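Local atomic coordinates of glutathione S-transferase (Sphingomonas paucimobilis, PDB entry 1F2E), a protein that probably catalyses the conjugation of glutathione to electrophilic substrates, as other members of the glutathione S-transferase family do, and binds glutathione. Residues Ser96-Leu101 and Ser152-Tyr157; Glu104-Phe109 and Tyr159-Trp164; Lys138-Arg143 and Pro176-Tyr181. All coordinates share one frame; numbering follows the deposited sequence.

All three contacts join helices of the C-terminal domain, with segments in the order 96-101, 104-109, 138-143, 152-157, 159-164 and 176-181, so that the first partners all precede the second ones. Interactions 1 and 2 are successive levels of the same pairing, helix 89-113 against helix 153-161; their centres lie about 11 Å apart and both touch the second subunit and hold a residue of the glutathione pocket. Interaction 3, centred about 15 Å from each, brings the end of helix 119-141 onto helix 176-185 away from that pocket. Y181 connects it to interaction 1 through D155 and to interaction 2 through L162, making the three parts of one continuous helical core.

Interaction 1 of 3, residues Ser96-Leu101 and Ser152-Tyr157; sequences SRLSFL and SVADIY
On the far side of the turn whose A154 and Y157 meet L98 and L101, D155 OD2 is gripped by two hydrogen bonds, from Y146 N and with Y181 OH. The other oxygen, D155 OD1, turns back to take the hydrogen of S152 N at 2.8 Å, using the lone pair that faces away from OD2. S152 OG in turn accepts from A154 N at 3.2 Å, and the reciprocal pair is a capping box that closes the start of helix 153-161, a recognised feature of the GST fold. Over these turns the axes of 96-101 and 153-157 come within 9.6 Å and run 14° from parallel, with no hydrogen bond from one to the other. L98 sends its CD2 branch into the seam, where it lies 3.7 Å from A154 CA and also touches V153 CG2 and Y157 CD2. The Y157 ring reaches across because CG is anti to the backbone N (chi1 -162°). Its CE2 meets L98 O at the ring edge, near the ring plane, at 3.5 Å, while L101 CB comes in obliquely, 3.6 Å from Y157 CD2. The L101 side chain runs antiparallel to that of Y157, and its CD2 lies 3.6 Å from A154 O. R97 adds only its CB, beside A154 CB; its guanidinium turns off to S96 OG and Y146 OH. Helix 66-75 covers one flank, with P67 on L98, A74 on V153, and N66 and L70 on Y157, a residue of the glutathione pocket. Helix 12-21 packs on I156 and Y157, and S96 and S99 of helix 89-113 hydrogen-bond to T64 and E65 of the second subunit.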
loop_
_atom_site.group_PDB
_atom_site.type_symbol
_atom_site.label_atom_id
_atom_site.label_comp_id
_atom_site.label_asym_id
_atom_site.label_seq_id
_atom_site.Cartn_x
_atom_site.Cartn_y
_atom_site.Cartn_z
ATOM N N SER A 96 1.492 -4.117 -7.649
ATOM C CA SER A 96 2.356 -2.946 -7.616
ATOM C C SER A 96 1.511 -1.684 -7.820
ATOM O O SER A 96 1.688 -0.693 -7.113
ATOM C CB SER A 96 3.422 -3.051 -8.713
ATOM O OG SER A 96 4.092 -1.816 -8.898
ATOM N N ARG A 97 0.588 -1.734 -8.787
ATOM C CA ARG A 97 -0.279 -0.596 -9.073
ATOM C C ARG A 97 -1.191 -0.286 -7.900
ATOM O O ARG A 97 -1.374 0.879 -7.544
ATOM C CB ARG A 97 -1.131 -0.843 -10.332
ATOM C CG ARG A 97 -0.355 -0.788 -11.650
ATOM C CD ARG A 97 0.530 0.455 -11.725
ATOM N NE ARG A 97 1.802 0.259 -11.023
ATOM C CZ ARG A 97 2.624 1.240 -10.642
ATOM N NH1 ARG A 97 3.760 0.951 -10.016
ATOM N NH2 ARG A 97 2.307 2.510 -10.871
ATOM N N LEU A 98 -1.768 -1.318 -7.292
ATOM C CA LEU A 98 -2.646 -1.086 -6.150
ATOM C C LEU A 98 -1.845 -0.481 -5.010
ATOM O O LEU A 98 -2.318 0.411 -4.289
ATOM C CB LEU A 98 -3.288 -2.392 -5.688
ATOM C CG LEU A 98 -4.184 -3.090 -6.717
ATOM C CD1 LEU A 98 -4.764 -4.369 -6.112
ATOM C CD2 LEU A 98 -5.288 -2.143 -7.161
ATOM N N SER A 99 -0.623 -0.969 -4.854
ATOM C CA SER A 99 0.255 -0.490 -3.801
ATOM C C SER A 99 0.653 0.973 -4.001
ATOM O O SER A 99 0.700 1.751 -3.041
ATOM C CB SER A 99 1.504 -1.366 -3.736
ATOM O OG SER A 99 2.467 -0.777 -2.893
ATOM N N PHE A 100 0.941 1.348 -5.243
ATOM C CA PHE A 100 1.328 2.724 -5.530
ATOM C C PHE A 100 0.154 3.657 -5.255
ATOM O O PHE A 100 0.304 4.701 -4.622
ATOM C CB PHE A 100 1.751 2.871 -6.991
ATOM C CG PHE A 100 1.953 4.297 -7.416
ATOM C CD1 PHE A 100 3.145 4.961 -7.129
ATOM C CD2 PHE A 100 0.941 4.989 -8.070
ATOM C CE1 PHE A 100 3.325 6.298 -7.489
ATOM C CE2 PHE A 100 1.106 6.330 -8.435
ATOM C CZ PHE A 100 2.300 6.985 -8.145
ATOM N N LEU A 101 -1.015 3.254 -5.746
ATOM C CA LEU A 101 -2.250 4.006 -5.597
ATOM C C LEU A 101 -2.606 4.203 -4.120
ATOM O O LEU A 101 -2.998 5.295 -3.703
ATOM C CB LEU A 101 -3.379 3.258 -6.322
ATOM C CG LEU A 101 -3.996 3.768 -7.638
ATOM C CD1 LEU A 101 -3.039 4.637 -8.419
ATOM C CD2 LEU A 101 -4.438 2.571 -8.461
ATOM N N SER A 152 -9.426 -3.488 -14.786
ATOM C CA SER A 152 -9.184 -4.253 -13.565
ATOM C C SER A 152 -9.536 -3.434 -12.327
ATOM O O SER A 152 -9.960 -2.283 -12.430
ATOM C CB SER A 152 -7.714 -4.655 -13.482
ATOM O OG SER A 152 -6.915 -3.516 -13.191
ATOM N N VAL A 153 -9.337 -4.020 -11.151
ATOM C CA VAL A 153 -9.636 -3.306 -9.920
ATOM C C VAL A 153 -8.719 -2.106 -9.725
ATOM O O VAL A 153 -9.030 -1.218 -8.932
ATOM C CB VAL A 153 -9.558 -4.231 -8.674
ATOM C CG1 VAL A 153 -10.683 -5.263 -8.734
ATOM C CG2 VAL A 153 -8.192 -4.910 -8.588
ATOM N N ALA A 154 -7.598 -2.069 -10.446
ATOM C CA ALA A 154 -6.673 -0.938 -10.335
ATOM C C ALA A 154 -7.277 0.275 -11.041
ATOM O O ALA A 154 -7.046 1.421 -10.652
ATOM C CB ALA A 154 -5.311 -1.285 -10.955
ATOM N N ASP A 155 -8.047 0.007 -12.091
ATOM C CA ASP A 155 -8.711 1.064 -12.842
ATOM C C ASP A 155 -9.814 1.667 -11.990
ATOM O O ASP A 155 -9.995 2.885 -11.971
ATOM C CB ASP A 155 -9.281 0.504 -14.143
ATOM C CG ASP A 155 -8.190 0.085 -15.116
ATOM O OD1 ASP A 155 -8.157 -1.100 -15.526
ATOM O OD2 ASP A 155 -7.365 0.951 -15.472
ATOM N N ILE A 156 -10.542 0.813 -11.272
ATOM C CA ILE A 156 -11.618 1.277 -10.404
ATOM C C ILE A 156 -11.020 2.114 -9.275
ATOM O O ILE A 156 -11.519 3.192 -8.952
ATOM C CB ILE A 156 -12.388 0.093 -9.788
ATOM C CG1 ILE A 156 -12.974 -0.779 -10.903
ATOM C CG2 ILE A 156 -13.480 0.609 -8.866
ATOM C CD1 ILE A 156 -13.742 -1.989 -10.410
ATOM N N TYR A 157 -9.943 1.602 -8.686
ATOM C CA TYR A 157 -9.237 2.270 -7.593
ATOM C C TYR A 157 -8.740 3.655 -8.050
ATOM O O TYR A 157 -8.970 4.670 -7.372
ATOM C CB TYR A 157 -8.071 1.380 -7.155
ATOM C CG TYR A 157 -7.457 1.662 -5.795
ATOM C CD1 TYR A 157 -8.130 2.405 -4.826
ATOM C CD2 TYR A 157 -6.211 1.130 -5.468
ATOM C CE1 TYR A 157 -7.576 2.608 -3.560
ATOM C CE2 TYR A 157 -5.644 1.325 -4.218
ATOM C CZ TYR A 157 -6.320 2.061 -3.269
ATOM O OH TYR A 157 -5.725 2.252 -2.046
#

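Interaction 2 of 3, residues Glu104-Phe109 and Tyr159-Trp164; sequences EFHKAF and YVMLGW. With GSH (glutathione), chain F; GSH (glutathione), chain E.
M161 lies between F105 and H106 of helix 89-113, its chain extended beyond CG, which carries the sulfur alongside F105 and the methyl on to H106. SD sits obliquely beside the F105 ring, 3.6 Å from F105 CD2, a Met-aromatic contact in which the two side chains pass in opposite directions. The methyl goes on to H106, with M161 CE 3.5 Å from H106 CB. The backbone takes part as well: M161 O lies 3.7 Å from F109 CZ. L162 starts out away from the helix, yet its CD2 bends back to 4.3 Å from F105 CE2. A type I turn from M161, through G163, then brings W164 round to the same helix. There the indole edge drives into F109: W164 CE3 stands over the centre of the phenyl face, 3.5 Å above it, with the planes at 81°, a T-shaped pair. W164 CB meanwhile touches F109 CE1. The far corner of the indole, CH2, lies over one face of the H106 imidazole, the planes inclined at 53°, and completes an aromatic cluster of H106, F109 and W164. The cluster backs the glutathione site of this chain: H106 CE1 is 3.6 Å from OE1 of the glutathione of chain E, and both H106 and W164 pack on C10. On the other side of the helix, E104 OE1 takes a hydrogen bond at 2.9 Å from N1 of the glutathione of chain F, held in the second subunit's site, while E104 OE2 pairs with K107 of that subunit. Helix 119-141 packs on F105 and F109, helix 176-185 on L162, and helix 12-21 on V160 on the side facing the thioredoxin-like domain.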
loop_
_atom_site.group_PDB
_atom_site.type_symbol
_atom_site.label_atom_id
_atom_site.label_comp_id
_atom_site.label_asym_id
_atom_site.label_seq_id
_atom_site.Cartn_x
_atom_site.Cartn_y
_atom_site.Cartn_z
ATOM N N GLU A 104 1.068 5.952 -2.271
ATOM C CA GLU A 104 1.551 7.241 -2.772
ATOM C C GLU A 104 0.440 8.216 -3.177
ATOM O O GLU A 104 0.270 9.281 -2.574
ATOM C CB GLU A 104 2.481 7.021 -3.970
ATOM C CG GLU A 104 3.595 6.004 -3.725
ATOM C CD GLU A 104 4.635 6.476 -2.717
ATOM O OE1 GLU A 104 5.537 5.684 -2.381
ATOM O OE2 GLU A 104 4.557 7.636 -2.264
ATOM N N PHE A 105 -0.324 7.852 -4.200
ATOM C CA PHE A 105 -1.374 8.732 -4.681
ATOM C C PHE A 105 -2.430 9.092 -3.638
ATOM O O PHE A 105 -2.658 10.272 -3.363
ATOM C CB PHE A 105 -2.039 8.124 -5.913
ATOM C CG PHE A 105 -2.806 9.114 -6.736
ATOM C CD1 PHE A 105 -2.325 10.411 -6.911
ATOM C CD2 PHE A 105 -3.992 8.751 -7.358
ATOM C CE1 PHE A 105 -3.019 11.331 -7.696
ATOM C CE2 PHE A 105 -4.689 9.662 -8.145
ATOM C CZ PHE A 105 -4.202 10.954 -8.313
ATOM N N HIS A 106 -3.078 8.081 -3.064
ATOM C CA HIS A 106 -4.119 8.312 -2.066
ATOM C C HIS A 106 -3.594 9.150 -0.904
ATOM O O HIS A 106 -4.264 10.076 -0.439
ATOM C CB HIS A 106 -4.654 6.967 -1.550
ATOM C CG HIS A 106 -5.794 7.085 -0.587
ATOM N ND1 HIS A 106 -6.498 5.988 -0.131
ATOM C CD2 HIS A 106 -6.335 8.161 0.035
ATOM C CE1 HIS A 106 -7.418 6.383 0.730
ATOM N NE2 HIS A 106 -7.340 7.697 0.850
ATOM N N LYS A 107 -2.387 8.838 -0.450
ATOM C CA LYS A 107 -1.801 9.558 0.671
ATOM C C LYS A 107 -1.461 11.014 0.393
ATOM O O LYS A 107 -1.447 11.831 1.315
ATOM C CB LYS A 107 -0.576 8.800 1.188
ATOM C CG LYS A 107 -0.972 7.509 1.900
ATOM C CD LYS A 107 -2.019 7.818 2.979
ATOM C CE LYS A 107 -2.505 6.572 3.708
ATOM N NZ LYS A 107 -3.393 6.922 4.860
ATOM N N ALA A 108 -1.216 11.348 -0.871
ATOM C CA ALA A 108 -0.893 12.725 -1.240
ATOM C C ALA A 108 -2.070 13.672 -0.995
ATOM O O ALA A 108 -1.875 14.878 -0.826
ATOM C CB ALA A 108 -0.470 12.788 -2.705
ATOM N N PHE A 109 -3.281 13.116 -0.974
ATOM C CA PHE A 109 -4.521 13.874 -0.759
ATOM C C PHE A 109 -4.818 14.203 0.703
ATOM O O PHE A 109 -5.362 15.260 1.007
ATOM C CB PHE A 109 -5.730 13.086 -1.279
ATOM C CG PHE A 109 -5.866 13.071 -2.772
ATOM C CD1 PHE A 109 -6.548 14.091 -3.433
ATOM C CD2 PHE A 109 -5.322 12.034 -3.518
ATOM C CE1 PHE A 109 -6.689 14.080 -4.810
ATOM C CE2 PHE A 109 -5.456 12.008 -4.909
ATOM C CZ PHE A 109 -6.141 13.034 -5.555
ATOM N N TYR A 159 -9.741 5.416 -10.756
ATOM C CA TYR A 159 -10.893 6.210 -11.166
ATOM C C TYR A 159 -11.489 6.959 -9.976
ATOM O O TYR A 159 -11.753 8.151 -10.053
ATOM C CB TYR A 159 -11.956 5.302 -11.774
ATOM C CG TYR A 159 -13.276 5.989 -11.949
ATOM C CD1 TYR A 159 -13.488 6.872 -13.001
ATOM C CD2 TYR A 159 -14.306 5.784 -11.040
ATOM C CE1 TYR A 159 -14.701 7.537 -13.144
ATOM C CE2 TYR A 159 -15.522 6.443 -11.173
ATOM C CZ TYR A 159 -15.711 7.317 -12.226
ATOM O OH TYR A 159 -16.908 7.983 -12.344
ATOM N N VAL A 160 -11.709 6.249 -8.876
ATOM C CA VAL A 160 -12.263 6.874 -7.681
ATOM C C VAL A 160 -11.404 8.053 -7.197
ATOM O O VAL A 160 -11.923 9.106 -6.829
ATOM C CB VAL A 160 -12.390 5.849 -6.543
ATOM C CG1 VAL A 160 -12.740 6.555 -5.237
ATOM C CG2 VAL A 160 -13.459 4.827 -6.895
ATOM N N MET A 161 -10.088 7.871 -7.212
ATOM C CA MET A 161 -9.173 8.910 -6.762
ATOM C C MET A 161 -9.143 10.085 -7.726
ATOM O O MET A 161 -8.903 11.220 -7.324
ATOM C CB MET A 161 -7.769 8.325 -6.584
ATOM C CG MET A 161 -7.688 7.282 -5.465
ATOM S SD MET A 161 -5.995 6.764 -5.052
ATOM C CE MET A 161 -6.319 5.318 -4.143
ATOM N N LEU A 162 -9.401 9.809 -8.999
ATOM C CA LEU A 162 -9.413 10.863 -10.007
ATOM C C LEU A 162 -10.644 11.742 -9.834
ATOM O O LEU A 162 -10.772 12.796 -10.469
ATOM C CB LEU A 162 -9.372 10.254 -11.414
ATOM C CG LEU A 162 -8.061 9.511 -11.713
ATOM C CD1 LEU A 162 -8.141 8.805 -13.068
ATOM C CD2 LEU A 162 -6.904 10.504 -11.692
ATOM N N GLY A 163 -11.543 11.311 -8.957
ATOM C CA GLY A 163 -12.746 12.083 -8.699
ATOM C C GLY A 163 -12.546 13.115 -7.598
ATOM O O GLY A 163 -13.456 13.887 -7.301
ATOM N N TRP A 164 -11.356 13.150 -7.001
ATOM C CA TRP A 164 -11.079 14.093 -5.913
ATOM C C TRP A 164 -10.428 15.442 -6.243
ATOM O O TRP A 164 -10.826 16.467 -5.698
ATOM C CB TRP A 164 -10.223 13.424 -4.836
ATOM C CG TRP A 164 -10.811 12.172 -4.254
ATOM C CD1 TRP A 164 -12.141 11.870 -4.110
ATOM C CD2 TRP A 164 -10.086 11.084 -3.668
ATOM N NE1 TRP A 164 -12.283 10.660 -3.468
ATOM C CE2 TRP A 164 -11.041 10.158 -3.185
ATOM C CE3 TRP A 164 -8.721 10.801 -3.505
ATOM C CZ2 TRP A 164 -10.674 8.964 -2.544
ATOM C CZ3 TRP A 164 -8.353 9.613 -2.868
ATOM C CH2 TRP A 164 -9.331 8.710 -2.395
HETATM N N1 GSH F . 5.368 2.909 -1.644
HETATM C CA1 GSH F . 6.728 2.517 -2.021
HETATM C C1 GSH F . 7.045 1.041 -1.606
HETATM O O11 GSH F . 8.190 0.577 -1.905
HETATM O O12 GSH F . 6.155 0.374 -0.999
HETATM C CB1 GSH F . 7.665 3.530 -1.318
HETATM C CG1 GSH F . 9.161 3.521 -1.676
HETATM C CD1 GSH F . 9.933 4.589 -0.903
HETATM O OE1 GSH F . 9.356 5.444 -0.219
HETATM N N2 GSH F . 11.261 4.533 -1.029
HETATM C CA2 GSH F . 12.185 5.464 -0.387
HETATM C C2 GSH F . 13.015 6.157 -1.436
HETATM O O2 GSH F . 13.632 5.487 -2.269
HETATM C CB2 GSH F . 13.139 4.731 0.558
HETATM S SG2 GSH F . 12.375 3.795 1.886
HETATM N N3 GSH F . 13.032 7.490 -1.409
HETATM C CA3 GSH F . 13.801 8.261 -2.391
HETATM C C3 GSH F . 14.564 9.379 -1.746
HETATM O O31 GSH F . 15.172 10.174 -2.522
HETATM O O32 GSH F . 14.557 9.457 -0.481
HETATM N N1 GSH E . -4.600 2.619 3.682
HETATM C CA1 GSH E . -6.030 2.387 3.876
HETATM C C1 GSH E . -6.658 1.577 2.693
HETATM O O11 GSH E . -5.918 1.240 1.726
HETATM O O12 GSH E . -7.892 1.288 2.766
HETATM C CB1 GSH E . -6.661 3.789 4.036
HETATM C CG1 GSH E . -8.160 3.903 4.383
HETATM C CD1 GSH E . -8.593 5.361 4.524
HETATM O OE1 GSH E . -7.812 6.288 4.296
HETATM N N2 GSH E . -9.862 5.554 4.922
HETATM C CA2 GSH E . -10.478 6.874 5.135
HETATM C C2 GSH E . -11.203 6.890 6.459
HETATM O O2 GSH E . -12.023 6.001 6.721
HETATM C CB2 GSH E . -11.503 7.210 4.047
HETATM S SG2 GSH E . -10.878 7.360 2.376
HETATM N N3 GSH E . -10.905 7.884 7.299
HETATM C CA3 GSH E . -11.543 7.982 8.616
HETATM C C3 GSH E . -12.121 9.342 8.848
HETATM O O31 GSH E . -12.173 10.140 7.869
HETATM O O32 GSH E . -12.526 9.598 10.016
#

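Interaction 3 of 3, residues Lys138-Arg143 and Pro176-Tyr181; sequences KELAGR and PALGAY
L140 and Y181 make the tight half of this contact. The CD1 methyl of L140 stands over the centre of the Y181 ring, 3.5 Å from the centroid and only 1° off the ring normal, a CH-pi contact with the methyl almost the same distance from all six carbons. L140 CD2 leans over the same ring toward one rim, 3.9 Å from Y181 CE1. The ring is presented to L140 because its CG is anti to the backbone N (chi1 170°). L178 packs against L140 from the side, its CD2 3.7 Å from L140 CD1, the two leucine side chains meeting at about a right angle. At the far end of the ring, Y181 OH is hydrogen-bonded to D155 OD2, which ties down the polar end of the tyrosine. With an alanine here, L140 CD1 is likely to face a gap where the ring had been, and D155 to lose one of its hydrogen-bond mates. Toward solvent the contact thins to a pair of small side chains, A141 CB against A177 CB at 3.8 Å. The backbones come close here, the CA atoms of A141 and A177 being 5.0 Å apart, and two alanine methyls fill the space between them. The start of helix 176-185 is further tied to helix 119-141 by D137, which accepts from L178 N and, weakly, from A177 N. With L158 of helix 153-161 packed on both L140 and Y181, this is interhelical packing of the all-helical C-terminal domain characteristic of the GST fold.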
loop_
_atom_site.group_PDB
_atom_site.type_symbol
_atom_site.label_atom_id
_atom_site.label_comp_id
_atom_site.label_asym_id
_atom_site.label_seq_id
_atom_site.Cartn_x
_atom_site.Cartn_y
_atom_site.Cartn_z
ATOM N N LYS A 138 0.562 11.231 -18.383
ATOM C CA LYS A 138 1.577 10.850 -19.358
ATOM C C LYS A 138 1.542 9.330 -19.522
ATOM O O LYS A 138 1.638 8.800 -20.628
ATOM C CB LYS A 138 2.950 11.290 -18.835
ATOM C CG LYS A 138 4.138 10.929 -19.704
ATOM C CD LYS A 138 5.429 11.354 -19.000
ATOM C CE LYS A 138 6.665 11.069 -19.840
ATOM N NZ LYS A 138 7.916 11.450 -19.123
ATOM N N GLU A 139 1.384 8.642 -18.399
ATOM C CA GLU A 139 1.338 7.191 -18.378
ATOM C C GLU A 139 0.092 6.626 -19.065
ATOM O O GLU A 139 0.188 5.706 -19.877
ATOM C CB GLU A 139 1.402 6.707 -16.925
ATOM C CG GLU A 139 1.844 5.281 -16.759
ATOM C CD GLU A 139 1.965 4.876 -15.301
ATOM O OE1 GLU A 139 2.630 5.602 -14.534
ATOM O OE2 GLU A 139 1.403 3.830 -14.919
ATOM N N LEU A 140 -1.077 7.175 -18.754
ATOM C CA LEU A 140 -2.303 6.663 -19.358
ATOM C C LEU A 140 -2.587 7.196 -20.753
ATOM O O LEU A 140 -3.555 6.788 -21.393
ATOM C CB LEU A 140 -3.499 6.916 -18.438
ATOM C CG LEU A 140 -3.614 5.908 -17.285
ATOM C CD1 LEU A 140 -4.674 6.353 -16.291
ATOM C CD2 LEU A 140 -3.955 4.534 -17.854
ATOM N N ALA A 141 -1.752 8.112 -21.228
ATOM C CA ALA A 141 -1.932 8.644 -22.570
ATOM C C ALA A 141 -1.431 7.558 -23.522
ATOM O O ALA A 141 -1.871 7.470 -24.669
ATOM C CB ALA A 141 -1.122 9.925 -22.752
ATOM N N GLY A 142 -0.529 6.719 -23.011
ATOM C CA GLY A 142 0.053 5.644 -23.800
ATOM C C GLY A 142 -0.590 4.261 -23.740
ATOM O O GLY A 142 -0.233 3.400 -24.542
ATOM N N ARG A 143 -1.510 4.032 -22.802
ATOM C CA ARG A 143 -2.196 2.737 -22.685
ATOM C C ARG A 143 -3.695 2.968 -22.559
ATOM O O ARG A 143 -4.160 4.106 -22.526
ATOM C CB ARG A 143 -1.764 1.979 -21.432
ATOM C CG ARG A 143 -0.356 2.208 -20.990
ATOM C CD ARG A 143 -0.240 1.881 -19.515
ATOM N NE ARG A 143 1.075 2.237 -19.001
ATOM C CZ ARG A 143 1.376 2.305 -17.711
ATOM N NH1 ARG A 143 0.445 2.045 -16.799
ATOM N NH2 ARG A 143 2.611 2.627 -17.338
ATOM N N PRO A 176 -5.808 15.838 -19.884
ATOM C CA PRO A 176 -6.677 15.301 -20.940
ATOM C C PRO A 176 -6.782 13.777 -21.004
ATOM O O PRO A 176 -7.882 13.244 -21.153
ATOM C CB PRO A 176 -6.075 15.889 -22.218
ATOM C CG PRO A 176 -5.437 17.151 -21.753
ATOM C CD PRO A 176 -4.778 16.719 -20.468
ATOM N N ALA A 177 -5.655 13.079 -20.901
ATOM C CA ALA A 177 -5.679 11.616 -20.958
ATOM C C ALA A 177 -6.440 11.045 -19.758
ATOM O O ALA A 177 -7.207 10.090 -19.895
ATOM C CB ALA A 177 -4.260 11.057 -20.992
ATOM N N LEU A 178 -6.232 11.629 -18.582
ATOM C CA LEU A 178 -6.947 11.164 -17.396
ATOM C C LEU A 178 -8.442 11.454 -17.564
ATOM O O LEU A 178 -9.285 10.615 -17.249
ATOM C CB LEU A 178 -6.399 11.847 -16.139
ATOM C CG LEU A 178 -4.915 11.562 -15.871
ATOM C CD1 LEU A 178 -4.524 12.160 -14.537
ATOM C CD2 LEU A 178 -4.661 10.050 -15.864
ATOM N N GLY A 179 -8.764 12.630 -18.086
ATOM C CA GLY A 179 -10.161 12.986 -18.295
ATOM C C GLY A 179 -10.869 11.988 -19.196
ATOM O O GLY A 179 -11.957 11.507 -18.867
ATOM N N ALA A 180 -10.252 11.664 -20.329
ATOM C CA ALA A 180 -10.824 10.705 -21.274
ATOM C C ALA A 180 -10.930 9.326 -20.611
ATOM O O ALA A 180 -11.933 8.621 -20.754
ATOM C CB ALA A 180 -9.951 10.625 -22.533
ATOM N N TYR A 181 -9.890 8.971 -19.864
ATOM C CA TYR A 181 -9.810 7.706 -19.149
ATOM C C TYR A 181 -10.970 7.552 -18.157
ATOM O O TYR A 181 -11.647 6.524 -18.132
ATOM C CB TYR A 181 -8.453 7.656 -18.430
ATOM C CG TYR A 181 -8.261 6.534 -17.433
ATOM C CD1 TYR A 181 -7.937 5.241 -17.849
ATOM C CD2 TYR A 181 -8.389 6.774 -16.063
ATOM C CE1 TYR A 181 -7.744 4.218 -16.921
ATOM C CE2 TYR A 181 -8.199 5.757 -15.128
ATOM C CZ TYR A 181 -7.878 4.487 -15.558
ATOM O OH TYR A 181 -7.704 3.484 -14.627
#